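PDB 1UTY: Non-structural protein NS2 from Bluetongue virus, which binds single-stranded RNA through the N-terminal RNA-binding domain that makes up this chain of the viral phosphoprotein. Local coordinates for residues I12-V17 / L77-H82; V17-L22 / I26-S31. All coordinates share one frame; numbering follows the deposited sequence.

Interaction 1: I12-V17 / L77-H82; sequences IFVLDV and LMLTPH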
ATOM      1  N   ILE A  12       7.170   3.293  15.497  1.00 21.51           N
ATOM      2  CA  ILE A  12       5.903   2.651  15.242  1.00 20.98           C
ATOM      3  C   ILE A  12       5.323   2.250  16.593  1.00 20.63           C
ATOM      4  O   ILE A  12       5.991   1.615  17.406  1.00 20.56           O
ATOM      5  CB  ILE A  12       6.095   1.433  14.270  1.00 21.20           C
ATOM      6  CG1 ILE A  12       6.653   1.913  12.928  1.00 21.01           C
ATOM      7  CG2 ILE A  12       4.778   0.707  13.978  1.00 20.23           C
ATOM      8  CD1 ILE A  12       8.141   1.732  12.798  1.00 24.50           C
ATOM      9  N   PHE A  13       4.092   2.680  16.824  1.00 19.68           N
ATOM     10  CA  PHE A  13       3.372   2.407  18.042  1.00 19.52           C
ATOM     11  C   PHE A  13       2.230   1.489  17.669  1.00 19.73           C
ATOM     12  O   PHE A  13       1.241   1.920  17.081  1.00 19.65           O
ATOM     13  CB  PHE A  13       2.879   3.721  18.660  1.00 19.35           C
ATOM     14  CG  PHE A  13       4.006   4.678  19.006  1.00 18.54           C
ATOM     15  CD1 PHE A  13       4.626   4.616  20.250  1.00 16.31           C
ATOM     16  CD2 PHE A  13       4.469   5.600  18.060  1.00 16.42           C
ATOM     17  CE1 PHE A  13       5.691   5.478  20.573  1.00 18.38           C
ATOM     18  CE2 PHE A  13       5.520   6.472  18.355  1.00 18.49           C
ATOM     19  CZ  PHE A  13       6.150   6.410  19.624  1.00 17.90           C
ATOM     20  N   VAL A  14       2.401   0.204  17.955  1.00 20.02           N
ATOM     21  CA  VAL A  14       1.390  -0.783  17.610  1.00 20.23           C
ATOM     22  C   VAL A  14       0.294  -0.722  18.648  1.00 20.85           C
ATOM     23  O   VAL A  14       0.562  -0.796  19.851  1.00 21.57           O
ATOM     24  CB  VAL A  14       1.967  -2.212  17.483  1.00 20.14           C
ATOM     25  CG1 VAL A  14       0.900  -3.176  17.008  1.00 18.38           C
ATOM     26  CG2 VAL A  14       3.155  -2.227  16.494  1.00 19.42           C
ATOM     27  N   LEU A  15      -0.931  -0.526  18.165  1.00 21.37           N
ATOM     28  CA  LEU A  15      -2.128  -0.631  18.969  1.00 21.97           C
ATOM     29  C   LEU A  15      -2.773  -1.946  18.556  1.00 22.60           C
ATOM     30  O   LEU A  15      -3.278  -2.080  17.427  1.00 23.60           O
ATOM     31  CB  LEU A  15      -3.060   0.555  18.705  1.00 21.53           C
ATOM     32  CG  LEU A  15      -4.458   0.500  19.352  1.00 23.12           C
ATOM     33  CD1 LEU A  15      -4.379   0.456  20.886  1.00 21.96           C
ATOM     34  CD2 LEU A  15      -5.353   1.673  18.885  1.00 23.48           C
ATOM     35  N   ASP A  16      -2.725  -2.917  19.458  1.00 22.99           N
ATOM     36  CA  ASP A  16      -3.239  -4.264  19.219  1.00 23.38           C
ATOM     37  C   ASP A  16      -4.065  -4.675  20.429  1.00 23.45           C
ATOM     38  O   ASP A  16      -3.579  -5.380  21.313  1.00 23.01           O
ATOM     39  CB  ASP A  16      -2.086  -5.256  19.000  1.00 23.76           C
ATOM     40  CG  ASP A  16      -2.566  -6.714  18.871  1.00 24.68           C
ATOM     41  OD1 ASP A  16      -3.691  -6.962  18.391  1.00 26.28           O
ATOM     42  OD2 ASP A  16      -1.880  -7.690  19.227  1.00 25.85           O
ATOM     43  N   VAL A  17      -5.319  -4.222  20.446  1.00 23.64           N
ATOM     44  CA  VAL A  17      -6.210  -4.333  21.604  1.00 23.62           C
ATOM     45  C   VAL A  17      -6.593  -5.786  21.954  1.00 23.44           C
ATOM     46  O   VAL A  17      -6.763  -6.109  23.140  1.00 23.15           O
ATOM     47  CB  VAL A  17      -7.491  -3.418  21.419  1.00 24.16           C
ATOM     48  CG1 VAL A  17      -8.657  -3.879  22.283  1.00 24.31           C
ATOM     49  CG2 VAL A  17      -7.167  -1.969  21.755  1.00 24.24           C
ATOM     50  N   LEU A  77       6.568  -4.556   8.352  1.00 22.02           N
ATOM     51  CA  LEU A  77       6.534  -5.204   9.654  1.00 22.11           C
ATOM     52  C   LEU A  77       5.858  -6.567   9.597  1.00 22.22           C
ATOM     53  O   LEU A  77       4.766  -6.724   9.020  1.00 22.32           O
ATOM     54  CB  LEU A  77       5.822  -4.329  10.678  1.00 21.79           C
ATOM     55  CG  LEU A  77       6.311  -2.903  10.888  1.00 22.19           C
ATOM     56  CD1 LEU A  77       5.391  -1.917  10.121  1.00 21.34           C
ATOM     57  CD2 LEU A  77       6.348  -2.590  12.377  1.00 19.11           C
ATOM     58  N   MET A  78       6.527  -7.547  10.190  1.00 21.88           N
ATOM     59  CA  MET A  78       5.913  -8.835  10.468  1.00 22.05           C
ATOM     60  C   MET A  78       5.519  -8.891  11.935  1.00 22.07           C
ATOM     61  O   MET A  78       6.381  -8.912  12.819  1.00 21.93           O
ATOM     62  CB  MET A  78       6.878  -9.968  10.144  1.00 22.26           C
ATOM     63  CG  MET A  78       7.232 -10.098   8.681  1.00 22.02           C
ATOM     64  SD  MET A  78       5.782 -10.327   7.627  1.00 23.26           S
ATOM     65  CE  MET A  78       6.603 -10.626   6.117  1.00 20.37           C
ATOM     66  N   LEU A  79       4.219  -8.889  12.201  1.00 22.24           N
ATOM     67  CA  LEU A  79       3.741  -9.011  13.582  1.00 22.35           C
ATOM     68  C   LEU A  79       3.127 -10.370  13.768  1.00 22.66           C
ATOM     69  O   LEU A  79       2.070 -10.656  13.186  1.00 23.54           O
ATOM     70  CB  LEU A  79       2.728  -7.908  13.927  1.00 21.74           C
ATOM     71  CG  LEU A  79       3.144  -6.474  13.574  1.00 22.01           C
ATOM     72  CD1 LEU A  79       2.031  -5.496  13.931  1.00 20.39           C
ATOM     73  CD2 LEU A  79       4.508  -6.073  14.248  1.00 20.60           C
ATOM     74  N   THR A  80       3.787 -11.223  14.545  1.00 22.55           N
ATOM     75  CA  THR A  80       3.238 -12.541  14.802  1.00 23.21           C
ATOM     76  C   THR A  80       2.816 -12.641  16.251  1.00 23.85           C
ATOM     77  O   THR A  80       3.050 -11.698  17.014  1.00 24.63           O
ATOM     78  CB  THR A  80       4.235 -13.683  14.421  1.00 22.95           C
ATOM     79  OG1 THR A  80       5.300 -13.729  15.370  1.00 22.67           O
ATOM     80  CG2 THR A  80       4.913 -13.399  13.076  1.00 22.80           C
ATOM     81  N   PRO A  81       2.194 -13.767  16.632  1.00 24.09           N
ATOM     82  CA  PRO A  81       1.907 -14.038  18.044  1.00 24.26           C
ATOM     83  C   PRO A  81       3.199 -14.230  18.827  1.00 24.78           C
ATOM     84  O   PRO A  81       3.210 -14.039  20.040  1.00 24.64           O
ATOM     85  CB  PRO A  81       1.115 -15.362  18.014  1.00 24.28           C
ATOM     86  CG  PRO A  81       0.708 -15.577  16.595  1.00 24.26           C
ATOM     87  CD  PRO A  81       1.724 -14.857  15.753  1.00 23.77           C
ATOM     88  N   HIS A  82       4.282 -14.594  18.146  1.00 25.50           N
ATOM     89  CA  HIS A  82       5.521 -14.925  18.853  1.00 26.21           C
ATOM     90  C   HIS A  82       6.724 -14.056  18.486  1.00 25.66           C
ATOM     91  O   HIS A  82       7.832 -14.368  18.873  1.00 26.26           O
ATOM     92  CB  HIS A  82       5.870 -16.402  18.627  1.00 27.20           C
ATOM     93  CG  HIS A  82       4.802 -17.350  19.079  1.00 29.85           C
ATOM     94  ND1 HIS A  82       4.366 -17.411  20.388  1.00 32.87           N
ATOM     95  CD2 HIS A  82       4.073 -18.262  18.392  1.00 31.24           C
ATOM     96  CE1 HIS A  82       3.420 -18.328  20.489  1.00 34.33           C
ATOM     97  NE2 HIS A  82       3.222 -18.859  19.292  1.00 33.63           N
TER

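Interaction 2: V17-L22 / I26-S31; sequences VTAKTL and IAKLSS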
ATOM      1  N   VAL A  17      -5.319  -4.222  20.446  1.00 23.64           N
ATOM      2  CA  VAL A  17      -6.210  -4.333  21.604  1.00 23.62           C
ATOM      3  C   VAL A  17      -6.593  -5.786  21.954  1.00 23.44           C
ATOM      4  O   VAL A  17      -6.763  -6.109  23.140  1.00 23.15           O
ATOM      5  CB  VAL A  17      -7.491  -3.418  21.419  1.00 24.16           C
ATOM      6  CG1 VAL A  17      -8.657  -3.879  22.283  1.00 24.31           C
ATOM      7  CG2 VAL A  17      -7.167  -1.969  21.755  1.00 24.24           C
ATOM      8  N   THR A  18      -6.740  -6.648  20.942  1.00 22.94           N
ATOM      9  CA  THR A  18      -7.059  -8.057  21.198  1.00 23.38           C
ATOM     10  C   THR A  18      -5.821  -8.846  21.597  1.00 22.96           C
ATOM     11  O   THR A  18      -5.927 -10.004  21.980  1.00 22.69           O
ATOM     12  CB  THR A  18      -7.816  -8.775  20.016  1.00 23.17           C
ATOM     13  OG1 THR A  18      -6.986  -8.821  18.847  1.00 24.96           O
ATOM     14  CG2 THR A  18      -9.043  -7.994  19.584  1.00 22.93           C
ATOM     15  N   ALA A  19      -4.656  -8.210  21.507  1.00 23.29           N
ATOM     16  CA  ALA A  19      -3.399  -8.787  22.002  1.00 23.49           C
ATOM     17  C   ALA A  19      -3.089 -10.176  21.435  1.00 23.74           C
ATOM     18  O   ALA A  19      -2.642 -11.061  22.157  1.00 23.81           O
ATOM     19  CB  ALA A  19      -3.395  -8.826  23.526  1.00 23.36           C
ATOM     20  N   LYS A  20      -3.334 -10.360  20.141  1.00 24.47           N
ATOM     21  CA  LYS A  20      -2.995 -11.614  19.478  1.00 24.88           C
ATOM     22  C   LYS A  20      -1.593 -11.537  18.854  1.00 24.86           C
ATOM     23  O   LYS A  20      -1.035 -12.564  18.471  1.00 25.68           O
ATOM     24  CB  LYS A  20      -4.051 -12.013  18.426  1.00 25.35           C
ATOM     25  CG  LYS A  20      -5.521 -12.086  18.918  1.00 25.14           C
ATOM     26  CD  LYS A  20      -5.686 -13.017  20.095  1.00 26.20           C
ATOM     27  CE  LYS A  20      -7.159 -13.376  20.358  1.00 25.38           C
ATOM     28  NZ  LYS A  20      -7.204 -14.349  21.474  1.00 23.84           N
ATOM     29  N   THR A  21      -1.019 -10.338  18.750  1.00 23.91           N
ATOM     30  CA  THR A  21       0.386 -10.227  18.350  1.00 23.17           C
ATOM     31  C   THR A  21       1.274 -10.174  19.588  1.00 23.60           C
ATOM     32  O   THR A  21       0.822  -9.786  20.677  1.00 23.31           O
ATOM     33  CB  THR A  21       0.664  -8.977  17.472  1.00 22.97           C
ATOM     34  OG1 THR A  21       0.542  -7.788  18.264  1.00 21.06           O
ATOM     35  CG2 THR A  21      -0.363  -8.813  16.354  1.00 21.88           C
ATOM     36  N   LEU A  22       2.539 -10.552  19.425  1.00 23.77           N
ATOM     37  CA  LEU A  22       3.496 -10.412  20.510  1.00 24.31           C
ATOM     38  C   LEU A  22       3.426  -9.007  21.131  1.00 24.35           C
ATOM     39  O   LEU A  22       3.358  -8.870  22.356  1.00 24.46           O
ATOM     40  CB  LEU A  22       4.924 -10.711  20.042  1.00 24.04           C
ATOM     41  CG  LEU A  22       5.946 -10.501  21.167  1.00 24.45           C
ATOM     42  CD1 LEU A  22       5.897 -11.684  22.124  1.00 23.71           C
ATOM     43  CD2 LEU A  22       7.351 -10.286  20.622  1.00 24.69           C
ATOM     44  N   ILE A  26       2.345  -8.194  25.058  1.00 26.20           N
ATOM     45  CA  ILE A  26       3.313  -7.502  25.897  1.00 26.59           C
ATOM     46  C   ILE A  26       2.756  -6.181  26.425  1.00 26.38           C
ATOM     47  O   ILE A  26       2.902  -5.869  27.599  1.00 26.63           O
ATOM     48  CB  ILE A  26       4.625  -7.290  25.093  1.00 26.91           C
ATOM     49  CG1 ILE A  26       5.381  -8.618  24.912  1.00 28.21           C
ATOM     50  CG2 ILE A  26       5.514  -6.213  25.718  1.00 27.93           C
ATOM     51  CD1 ILE A  26       5.562  -9.462  26.178  1.00 29.79           C
ATOM     52  N   ALA A  27       2.111  -5.414  25.560  1.00 26.57           N
ATOM     53  CA  ALA A  27       1.475  -4.180  25.984  1.00 26.93           C
ATOM     54  C   ALA A  27       0.441  -4.460  27.079  1.00 27.11           C
ATOM     55  O   ALA A  27       0.411  -3.770  28.107  1.00 27.12           O
ATOM     56  CB  ALA A  27       0.841  -3.478  24.791  1.00 26.93           C
ATOM     57  N   LYS A  28      -0.381  -5.486  26.851  1.00 27.48           N
ATOM     58  CA  LYS A  28      -1.424  -5.920  27.781  1.00 27.99           C
ATOM     59  C   LYS A  28      -0.831  -6.397  29.102  1.00 27.80           C
ATOM     60  O   LYS A  28      -1.271  -5.971  30.164  1.00 27.76           O
ATOM     61  CB  LYS A  28      -2.284  -7.026  27.148  1.00 28.44           C
ATOM     62  CG  LYS A  28      -3.590  -7.359  27.900  1.00 29.64           C
ATOM     63  CD  LYS A  28      -4.635  -7.944  26.950  1.00 31.35           C
ATOM     64  CE  LYS A  28      -5.681  -8.772  27.690  1.00 32.81           C
ATOM     65  NZ  LYS A  28      -6.702  -7.908  28.360  1.00 33.29           N
ATOM     66  N   LEU A  29       0.174  -7.266  29.020  1.00 27.74           N
ATOM     67  CA  LEU A  29       0.895  -7.746  30.192  1.00 27.54           C
ATOM     68  C   LEU A  29       1.482  -6.605  31.040  1.00 27.00           C
ATOM     69  O   LEU A  29       1.565  -6.723  32.269  1.00 27.05           O
ATOM     70  CB  LEU A  29       2.004  -8.740  29.780  1.00 28.19           C
ATOM     71  CG  LEU A  29       3.349  -8.707  30.542  1.00 29.47           C
ATOM     72  CD1 LEU A  29       3.362  -9.680  31.712  1.00 30.98           C
ATOM     73  CD2 LEU A  29       4.544  -8.959  29.632  1.00 31.39           C
ATOM     74  N   SER A  30       1.906  -5.522  30.390  1.00 25.94           N
ATOM     75  CA  SER A  30       2.545  -4.413  31.104  1.00 25.16           C
ATOM     76  C   SER A  30       1.577  -3.258  31.360  1.00 24.04           C
ATOM     77  O   SER A  30       1.978  -2.205  31.849  1.00 23.38           O
ATOM     78  CB  SER A  30       3.782  -3.937  30.354  1.00 25.40           C
ATOM     79  OG  SER A  30       4.473  -5.047  29.802  1.00 27.58           O
ATOM     80  N   SER A  31       0.305  -3.484  31.026  1.00 23.15           N
ATOM     81  CA  SER A  31      -0.787  -2.531  31.250  1.00 22.44           C
ATOM     82  C   SER A  31      -0.615  -1.215  30.456  1.00 22.41           C
ATOM     83  O   SER A  31      -0.933  -0.122  30.943  1.00 22.24           O
ATOM     84  CB  SER A  31      -1.003  -2.277  32.756  1.00 22.30           C
ATOM     85  OG  SER A  31      -1.145  -3.497  33.468  1.00 19.99           O
TER

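Interaction 1: I12-V17 / L77-H82
Just beyond L79, whose methyl meets V14 on the facing strand, the hydroxyl T80 OG1 is gripped twice: it accepts the backbone N-H of H82 N at 3.1 Å and is hydrogen-bonded to G83 O. The first bond is bent, with an N-H···O angle of 139°, and closes an ST turn in which P81 sets its CB over one face of the H82 ring. P81 and H82, in the turn, lie at the surface, whereas L77 and L79 are buried.

Across the contact itself everything is apolar and buried. V14 and L79 reach toward each other tip to tip, V14 CG1 meeting L79 CD1 at 4.0 Å. With chi1 of V14 at -175°, CG1 lies opposite the backbone N and extends to the partner; in L79 a chi2 of 178° puts CD1 anti to CA, extended toward V14. I12 and L77 behave differently, sliding past each other in opposite directions until I12 CG2 rests 4.0 Å from L77 CD2. Branched aliphatic residues suit both positions, because they fill the gap between backbones whose CA atoms, V14 to L79, are 9.5 Å apart and share no hydrogen bond. Strand 56-59 adds L58, which touches both I12 and L77, while I37 packs on V14 and Y66 on L79. F13 and M78, the residues in between, point to other surroundings. This alternation, with inward side chains packing between strands 10-15 and 73-79 that are not sheet neighbours, is characteristic of the core of a beta-sandwich.

Interaction 2: V17-L22 / I26-S31
L22 and I26 stand one turn apart (i, i+4) on one side of helix 22-29, side by side and pointing the same way, in a helix that T21 N-caps and a Schellman motif ends. Their side chains meet at L22 CD1 and I26 CG1, 4.2 Å apart; the CG of L22 stands opposite its backbone N (chi1 177°), which brings CD1 to I26. The helical bond from I26 N to L22 O spans 3.0 Å. I26 also lays CG1 close beside that carbonyl oxygen, and its apolar side chain suits a place between L22 and the residues F45 and P47 of strand 44-48, on which it packs.

A19 and K28 form the second pair. A19 takes positive phi in the loop and directs CB at the helix, where it meets K28 CD at 3.7 Å. The aliphatic part of the lysine supplies the contact, and the bend at chi4, 78°, then turns NZ off its line; the short alanine lets the loop come this close.

At the C-terminal end, S31 has the positive phi of the Schellman motif. One residue earlier, S30 grips I26 O twice, OG at 2.8 Å and its own N at 3.0 Å, from opposite faces of the carbonyl plane.

How the interactions relate
Interaction 2 is nested within the long loop that interaction 1 closes; the two share V17, and their centres lie about 9 Å apart. Interaction 1 belongs to the buried core, interaction 2 to the surface, and polar groups of D16 and T80 join them. D16 OD2 lies 2.6 Å from T21 OG1, a probable hydrogen bond, so the helix-capping hydroxyl, which also meets G24 N, is itself held by D16, which follows L15. From the other segment, T80 O lies 2.7 Å from L22 N, probably satisfying the first N-H of the helix. P81 CB packs 3.6 Å from K20 O. The start of helix 22-29 is thus bonded to residues next to L15 and L79 of the two packed segments.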